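PDB 3HIN: putative 3-hydroxybutyryl-CoA dehydratase from Rhodopseudomonas palustris, which probably acts as a lyase of the enoyl-CoA hydratase/isomerase family, most likely adding water to, or removing it from, acyl-CoA thioesters. Local coordinates for residues N38-G43 against H70-L75; A61-G66 against P108-L113. All blocks are in the same frame, centred on the assembly; numbering follows the deposited sequence.

Contact 1 of 2, residues N38-G43 against H70-L75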
ATOM      1  N   ASN A  38      32.276   1.097   5.480  1.00 35.43           N
ATOM      2  CA  ASN A  38      31.493   1.256   4.272  1.00 35.03           C
ATOM      3  C   ASN A  38      30.103   1.777   4.582  1.00 35.73           C
ATOM      4  O   ASN A  38      29.106   1.470   3.893  1.00 35.02           O
ATOM      5  CB  ASN A  38      31.449  -0.082   3.499  1.00 34.24           C
ATOM      6  CG  ASN A  38      32.816  -0.478   2.919  1.00 36.33           C
ATOM      7  OD1 ASN A  38      33.697   0.388   2.723  1.00 35.40           O
ATOM      8  ND2 ASN A  38      33.033  -1.805   2.706  1.00 35.55           N
ATOM      9  N   ALA A  39      30.021   2.545   5.665  1.00 35.66           N
ATOM     10  CA  ALA A  39      28.854   3.303   5.959  1.00 36.15           C
ATOM     11  C   ALA A  39      28.379   4.080   4.719  1.00 37.13           C
ATOM     12  O   ALA A  39      29.143   4.824   4.090  1.00 35.93           O
ATOM     13  CB  ALA A  39      29.145   4.274   7.132  1.00 36.64           C
ATOM     14  N   LEU A  40      27.107   3.905   4.380  1.00 36.35           N
ATOM     15  CA  LEU A  40      26.486   4.578   3.232  1.00 36.00           C
ATOM     16  C   LEU A  40      26.229   6.038   3.544  1.00 35.93           C
ATOM     17  O   LEU A  40      25.888   6.347   4.664  1.00 37.81           O
ATOM     18  CB  LEU A  40      25.154   3.897   2.880  1.00 34.87           C
ATOM     19  CG  LEU A  40      25.209   2.376   2.795  1.00 34.74           C
ATOM     20  CD1 LEU A  40      23.788   1.818   2.459  1.00 34.69           C
ATOM     21  CD2 LEU A  40      26.368   1.868   1.808  1.00 34.09           C
ATOM     22  N   ASN A  41      26.440   6.932   2.566  1.00 35.04           N
ATOM     23  CA  ASN A  41      26.100   8.359   2.699  1.00 33.94           C
ATOM     24  C   ASN A  41      25.622   8.861   1.360  1.00 33.96           C
ATOM     25  O   ASN A  41      25.685   8.115   0.364  1.00 35.25           O
ATOM     26  CB  ASN A  41      27.295   9.200   3.221  1.00 33.41           C
ATOM     27  CG  ASN A  41      28.466   9.250   2.227  1.00 32.93           C
ATOM     28  OD1 ASN A  41      28.425   8.691   1.116  1.00 28.98           O
ATOM     29  ND2 ASN A  41      29.504   9.956   2.612  1.00 26.91           N
ATOM     30  N   ASP A  42      25.192  10.109   1.281  1.00 32.78           N
ATOM     31  CA  ASP A  42      24.548  10.552   0.032  1.00 33.63           C
ATOM     32  C   ASP A  42      25.443  10.534  -1.170  1.00 32.35           C
ATOM     33  O   ASP A  42      24.995  10.223  -2.253  1.00 32.06           O
ATOM     34  CB  ASP A  42      23.873  11.919   0.132  1.00 33.23           C
ATOM     35  CG  ASP A  42      22.748  11.948   1.180  1.00 35.37           C
ATOM     36  OD1 ASP A  42      22.191  10.877   1.455  1.00 39.89           O
ATOM     37  OD2 ASP A  42      22.419  13.042   1.743  1.00 36.97           O
ATOM     38  N   GLY A  43      26.719  10.828  -0.998  1.00 31.55           N
ATOM     39  CA  GLY A  43      27.583  10.895  -2.160  1.00 31.95           C
ATOM     40  C   GLY A  43      27.967   9.481  -2.619  1.00 32.06           C
ATOM     41  O   GLY A  43      28.236   9.218  -3.798  1.00 31.04           O
ATOM     42  N   HIS A  70      34.289  -5.396   5.926  1.00 36.50           N
ATOM     43  CA  HIS A  70      32.816  -5.342   5.979  1.00 37.12           C
ATOM     44  C   HIS A  70      32.154  -5.037   4.637  1.00 36.15           C
ATOM     45  O   HIS A  70      32.738  -4.360   3.754  1.00 37.24           O
ATOM     46  CB  HIS A  70      32.311  -4.355   7.070  1.00 37.59           C
ATOM     47  CG  HIS A  70      32.969  -4.564   8.388  1.00 37.07           C
ATOM     48  ND1 HIS A  70      32.506  -5.490   9.303  1.00 38.30           N
ATOM     49  CD2 HIS A  70      34.129  -4.067   8.891  1.00 37.10           C
ATOM     50  CE1 HIS A  70      33.328  -5.513  10.343  1.00 41.69           C
ATOM     51  NE2 HIS A  70      34.324  -4.665  10.110  1.00 40.16           N
ATOM     52  N   PHE A  71      30.923  -5.536   4.491  1.00 35.50           N
ATOM     53  CA  PHE A  71      30.111  -5.116   3.381  1.00 32.47           C
ATOM     54  C   PHE A  71      29.652  -3.651   3.580  1.00 31.51           C
ATOM     55  O   PHE A  71      30.147  -2.735   2.898  1.00 31.41           O
ATOM     56  CB  PHE A  71      28.943  -6.049   3.192  1.00 31.97           C
ATOM     57  CG  PHE A  71      28.189  -5.733   1.977  1.00 31.00           C
ATOM     58  CD1 PHE A  71      28.784  -5.917   0.703  1.00 30.73           C
ATOM     59  CD2 PHE A  71      26.939  -5.200   2.058  1.00 28.49           C
ATOM     60  CE1 PHE A  71      28.049  -5.588  -0.479  1.00 31.33           C
ATOM     61  CE2 PHE A  71      26.171  -4.891   0.863  1.00 30.41           C
ATOM     62  CZ  PHE A  71      26.719  -5.047  -0.366  1.00 26.16           C
ATOM     63  N   SER A  72      28.754  -3.426   4.529  1.00 30.44           N
ATOM     64  CA  SER A  72      28.347  -2.078   4.901  1.00 32.19           C
ATOM     65  C   SER A  72      27.609  -2.147   6.208  1.00 33.52           C
ATOM     66  O   SER A  72      26.762  -3.016   6.429  1.00 33.12           O
ATOM     67  CB  SER A  72      27.480  -1.421   3.829  1.00 31.37           C
ATOM     68  OG  SER A  72      26.895  -0.226   4.311  1.00 33.23           O
ATOM     69  N   ALA A  73      27.962  -1.228   7.093  1.00 35.26           N
ATOM     70  CA  ALA A  73      27.316  -1.079   8.373  1.00 36.04           C
ATOM     71  C   ALA A  73      26.110  -0.172   8.240  1.00 37.22           C
ATOM     72  O   ALA A  73      25.568   0.265   9.229  1.00 37.13           O
ATOM     73  CB  ALA A  73      28.332  -0.479   9.379  1.00 37.38           C
ATOM     74  N   GLY A  74      25.720   0.145   7.010  1.00 37.99           N
ATOM     75  CA  GLY A  74      24.575   0.996   6.799  1.00 39.68           C
ATOM     76  C   GLY A  74      24.867   2.468   6.985  1.00 40.45           C
ATOM     77  O   GLY A  74      25.967   2.909   6.678  1.00 40.11           O
ATOM     78  N   LEU A  75      23.861   3.213   7.455  1.00 42.79           N
ATOM     79  CA  LEU A  75      23.843   4.660   7.410  1.00 45.99           C
ATOM     80  C   LEU A  75      24.926   5.252   8.316  1.00 47.05           C
ATOM     81  O   LEU A  75      25.049   4.852   9.466  1.00 46.73           O
ATOM     82  CB  LEU A  75      22.434   5.238   7.726  1.00 46.35           C
ATOM     83  CG  LEU A  75      22.162   6.787   7.690  1.00 49.31           C
ATOM     84  CD1 LEU A  75      22.658   7.493   6.410  1.00 51.69           C
ATOM     85  CD2 LEU A  75      20.664   7.219   7.957  1.00 49.66           C
TER
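Asn38 and Ser72 carry most of the polar side-chain bonding. Asn38 ND2 donates to Phe71 O at 3.0 Å. That oxygen lies close to the amide plane, but the donor sits 42° above the plane of the carbonyl. A second bond, from Asn38 ND2 to His70 O, is weak and bent. Ile67 O also receives from ND2, while OD1 takes Arg33 N, so the amide is fixed at both ends. Ser72 OG lies anti to its own N (chi1 169°) and donates to Asn38 O at 2.8 Å. The same OG accepts Gly74 N at 3.0 Å, forming an ST turn. The 70-75 loop, Phe-Ser-Ala-Gly at its centre, lies where crotonase-fold relatives usually supply a backbone N-H to the oxyanion hole. With an alanine at Ser72, Asn38 O and Gly74 N would probably lose their shared partner and the turn could shift. Between the backbones, Leu40 N donates to Gly74 O at 2.8 Å, part of a single bridge between Leu40 and Leu75. The methyl Leu40 CD2 rests against the Ser72 hydroxyl, CD2 to OG 3.3 Å. Leu40 and Leu75 both also touch Trp95 of helix 85-103.

Contact 2 of 2, residues A61-G66 against P108-L113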
ATOM      1  N   ALA A  61      27.129  -8.532 -16.146  1.00 34.14           N
ATOM      2  CA  ALA A  61      26.873  -8.712 -14.739  1.00 32.74           C
ATOM      3  C   ALA A  61      27.570  -7.636 -13.931  1.00 32.82           C
ATOM      4  O   ALA A  61      28.543  -7.008 -14.396  1.00 31.87           O
ATOM      5  CB  ALA A  61      27.319 -10.105 -14.271  1.00 32.65           C
ATOM      6  N   VAL A  62      27.035  -7.438 -12.724  1.00 32.74           N
ATOM      7  CA  VAL A  62      27.536  -6.495 -11.749  1.00 33.32           C
ATOM      8  C   VAL A  62      27.750  -7.238 -10.449  1.00 31.98           C
ATOM      9  O   VAL A  62      26.818  -7.872  -9.958  1.00 33.65           O
ATOM     10  CB  VAL A  62      26.531  -5.335 -11.429  1.00 32.46           C
ATOM     11  CG1 VAL A  62      27.213  -4.370 -10.490  1.00 31.18           C
ATOM     12  CG2 VAL A  62      26.135  -4.605 -12.642  1.00 31.63           C
ATOM     13  N   VAL A  63      28.964  -7.158  -9.895  1.00 31.69           N
ATOM     14  CA  VAL A  63      29.238  -7.622  -8.521  1.00 31.23           C
ATOM     15  C   VAL A  63      29.456  -6.400  -7.636  1.00 32.16           C
ATOM     16  O   VAL A  63      30.344  -5.581  -7.922  1.00 32.39           O
ATOM     17  CB  VAL A  63      30.495  -8.504  -8.475  1.00 30.70           C
ATOM     18  CG1 VAL A  63      30.948  -8.741  -7.031  1.00 29.81           C
ATOM     19  CG2 VAL A  63      30.166  -9.862  -9.160  1.00 33.98           C
ATOM     20  N   ILE A  64      28.650  -6.258  -6.580  1.00 32.44           N
ATOM     21  CA  ILE A  64      28.886  -5.245  -5.585  1.00 32.15           C
ATOM     22  C   ILE A  64      29.511  -5.865  -4.337  1.00 34.51           C
ATOM     23  O   ILE A  64      29.054  -6.886  -3.838  1.00 36.65           O
ATOM     24  CB  ILE A  64      27.625  -4.602  -5.158  1.00 32.83           C
ATOM     25  CG1 ILE A  64      26.923  -3.986  -6.336  1.00 29.14           C
ATOM     26  CG2 ILE A  64      27.918  -3.515  -4.032  1.00 29.09           C
ATOM     27  CD1 ILE A  64      25.532  -3.512  -5.936  1.00 34.53           C
ATOM     28  N   HIS A  65      30.566  -5.261  -3.844  1.00 32.63           N
ATOM     29  CA  HIS A  65      31.360  -5.927  -2.820  1.00 32.82           C
ATOM     30  C   HIS A  65      31.976  -4.896  -1.905  1.00 31.56           C
ATOM     31  O   HIS A  65      31.922  -3.750  -2.206  1.00 30.70           O
ATOM     32  CB  HIS A  65      32.436  -6.789  -3.480  1.00 32.25           C
ATOM     33  CG  HIS A  65      33.455  -6.023  -4.258  1.00 33.05           C
ATOM     34  ND1 HIS A  65      34.783  -5.934  -3.869  1.00 32.06           N
ATOM     35  CD2 HIS A  65      33.367  -5.379  -5.440  1.00 32.28           C
ATOM     36  CE1 HIS A  65      35.447  -5.201  -4.744  1.00 34.41           C
ATOM     37  NE2 HIS A  65      34.615  -4.870  -5.718  1.00 34.68           N
ATOM     38  N   GLY A  66      32.499  -5.296  -0.753  1.00 32.35           N
ATOM     39  CA  GLY A  66      33.069  -4.308   0.183  1.00 34.30           C
ATOM     40  C   GLY A  66      34.594  -4.368   0.247  1.00 35.27           C
ATOM     41  O   GLY A  66      35.218  -5.456   0.175  1.00 34.86           O
ATOM     42  N   PRO A 108      22.141  -9.042 -14.258  1.00 34.00           N
ATOM     43  CA  PRO A 108      21.981  -9.392 -12.832  1.00 33.38           C
ATOM     44  C   PRO A 108      23.060  -8.775 -11.942  1.00 33.13           C
ATOM     45  O   PRO A 108      24.223  -8.666 -12.342  1.00 33.19           O
ATOM     46  CB  PRO A 108      22.133 -10.894 -12.790  1.00 31.91           C
ATOM     47  CG  PRO A 108      22.312 -11.370 -14.231  1.00 34.42           C
ATOM     48  CD  PRO A 108      22.235 -10.222 -15.155  1.00 33.73           C
ATOM     49  N   VAL A 109      22.648  -8.442 -10.723  1.00 33.23           N
ATOM     50  CA  VAL A 109      23.539  -7.894  -9.705  1.00 31.15           C
ATOM     51  C   VAL A 109      23.753  -8.913  -8.593  1.00 30.97           C
ATOM     52  O   VAL A 109      22.778  -9.461  -8.024  1.00 29.88           O
ATOM     53  CB  VAL A 109      22.950  -6.641  -9.123  1.00 30.07           C
ATOM     54  CG1 VAL A 109      23.888  -6.032  -8.069  1.00 28.86           C
ATOM     55  CG2 VAL A 109      22.661  -5.643 -10.241  1.00 32.10           C
ATOM     56  N   ILE A 110      25.032  -9.159  -8.284  1.00 30.84           N
ATOM     57  CA  ILE A 110      25.399 -10.093  -7.260  1.00 32.17           C
ATOM     58  C   ILE A 110      26.081  -9.308  -6.148  1.00 32.49           C
ATOM     59  O   ILE A 110      27.009  -8.569  -6.421  1.00 33.37           O
ATOM     60  CB  ILE A 110      26.367 -11.224  -7.846  1.00 32.78           C
ATOM     61  CG1 ILE A 110      25.699 -11.934  -9.043  1.00 33.83           C
ATOM     62  CG2 ILE A 110      26.770 -12.268  -6.764  1.00 31.44           C
ATOM     63  CD1 ILE A 110      26.460 -11.799 -10.304  1.00 33.98           C
ATOM     64  N   ALA A 111      25.674  -9.513  -4.905  1.00 32.32           N
ATOM     65  CA  ALA A 111      26.339  -8.851  -3.768  1.00 32.73           C
ATOM     66  C   ALA A 111      27.208  -9.869  -3.009  1.00 33.59           C
ATOM     67  O   ALA A 111      26.728 -10.950  -2.642  1.00 35.14           O
ATOM     68  CB  ALA A 111      25.276  -8.251  -2.836  1.00 32.59           C
ATOM     69  N   ALA A 112      28.482  -9.542  -2.811  1.00 31.72           N
ATOM     70  CA  ALA A 112      29.393 -10.382  -2.090  1.00 30.93           C
ATOM     71  C   ALA A 112      29.371  -9.903  -0.664  1.00 31.53           C
ATOM     72  O   ALA A 112      29.744  -8.748  -0.408  1.00 32.10           O
ATOM     73  CB  ALA A 112      30.828 -10.285  -2.738  1.00 30.37           C
ATOM     74  N   LEU A 113      28.851 -10.717   0.263  1.00 30.18           N
ATOM     75  CA  LEU A 113      28.665 -10.261   1.651  1.00 30.94           C
ATOM     76  C   LEU A 113      29.740 -10.783   2.628  1.00 32.49           C
ATOM     77  O   LEU A 113      30.124 -11.933   2.587  1.00 32.99           O
ATOM     78  CB  LEU A 113      27.264 -10.606   2.136  1.00 31.30           C
ATOM     79  CG  LEU A 113      26.131 -10.247   1.161  1.00 31.23           C
ATOM     80  CD1 LEU A 113      24.827 -10.697   1.806  1.00 32.43           C
ATOM     81  CD2 LEU A 113      26.083  -8.759   0.873  1.00 30.31           C
TER
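Ile64 and Val109 are turned so that their methyls meet. Ile64 holds CG1 anti to its carbonyl carbon (chi1 -58°) and extends the chain to CD1, while Val109 sets CG1 anti to its backbone N (chi1 -179°). Ile64 CD1 then reaches Val109 CG1 at 3.7 Å, and the two side chains cross obliquely. They belong to neighbouring parallel strands, 61-66 and 109-113, in the central sheet of the crotonase fold. The chain passes from one strand to the other by way of helix 85-103. The strand axes lie 4.6 Å apart at closest approach and diverge by 22°.

The backbones are joined by the alternating ladder of a parallel pair. Val62 and Ile64 each both donate and accept. Val62 N binds Pro108 O at 3.1 Å, and Ile110 N returns to Val62 O at 2.8 Å. Ile64 N binds Ile110 O, and Ala112 N binds Ile64 O; the second of these is nearly straight, the first somewhat more bent. CA-H groups of Val63, Val109 and Ala111 also face these carbonyls.

Val62, Ile64, Val109 and Ala111 point to one face of the sheet, where Phe71 reaches Ile64. Val63 and Ile110 point to the other, which helix 197-208 covers through Ala201. On that face Val63 CG2 lies 4.2 Å from Ile110 CB. Strand 26-31 flanks 61-66 on its far edge and bonds to Val63 and His65. At the C-terminal end, His65 turns its ring off to Tyr198, and its CB packs against Ala112 CB at 3.9 Å.

Phe71 joins the two contacts. It belongs to the 70-75 loop of contact 1, but its ring lies against the strand ends of contact 2. Phe71 CD1 comes within 3.2 Å of Ala112 O, CE1 within 3.7 Å of Ile64 O, and CD2 within 3.8 Å of Leu113 CD2. From segment 38-43, Asn38 ND2 approaches Gly66 CA at 3.6 Å. The contact centres are about 15 Å apart, with contact 2 nearer the middle of the chain. Their segments alternate along the sequence. The sheet thus ends beside the loop that, as in other crotonases, probably borders the acyl-CoA pocket.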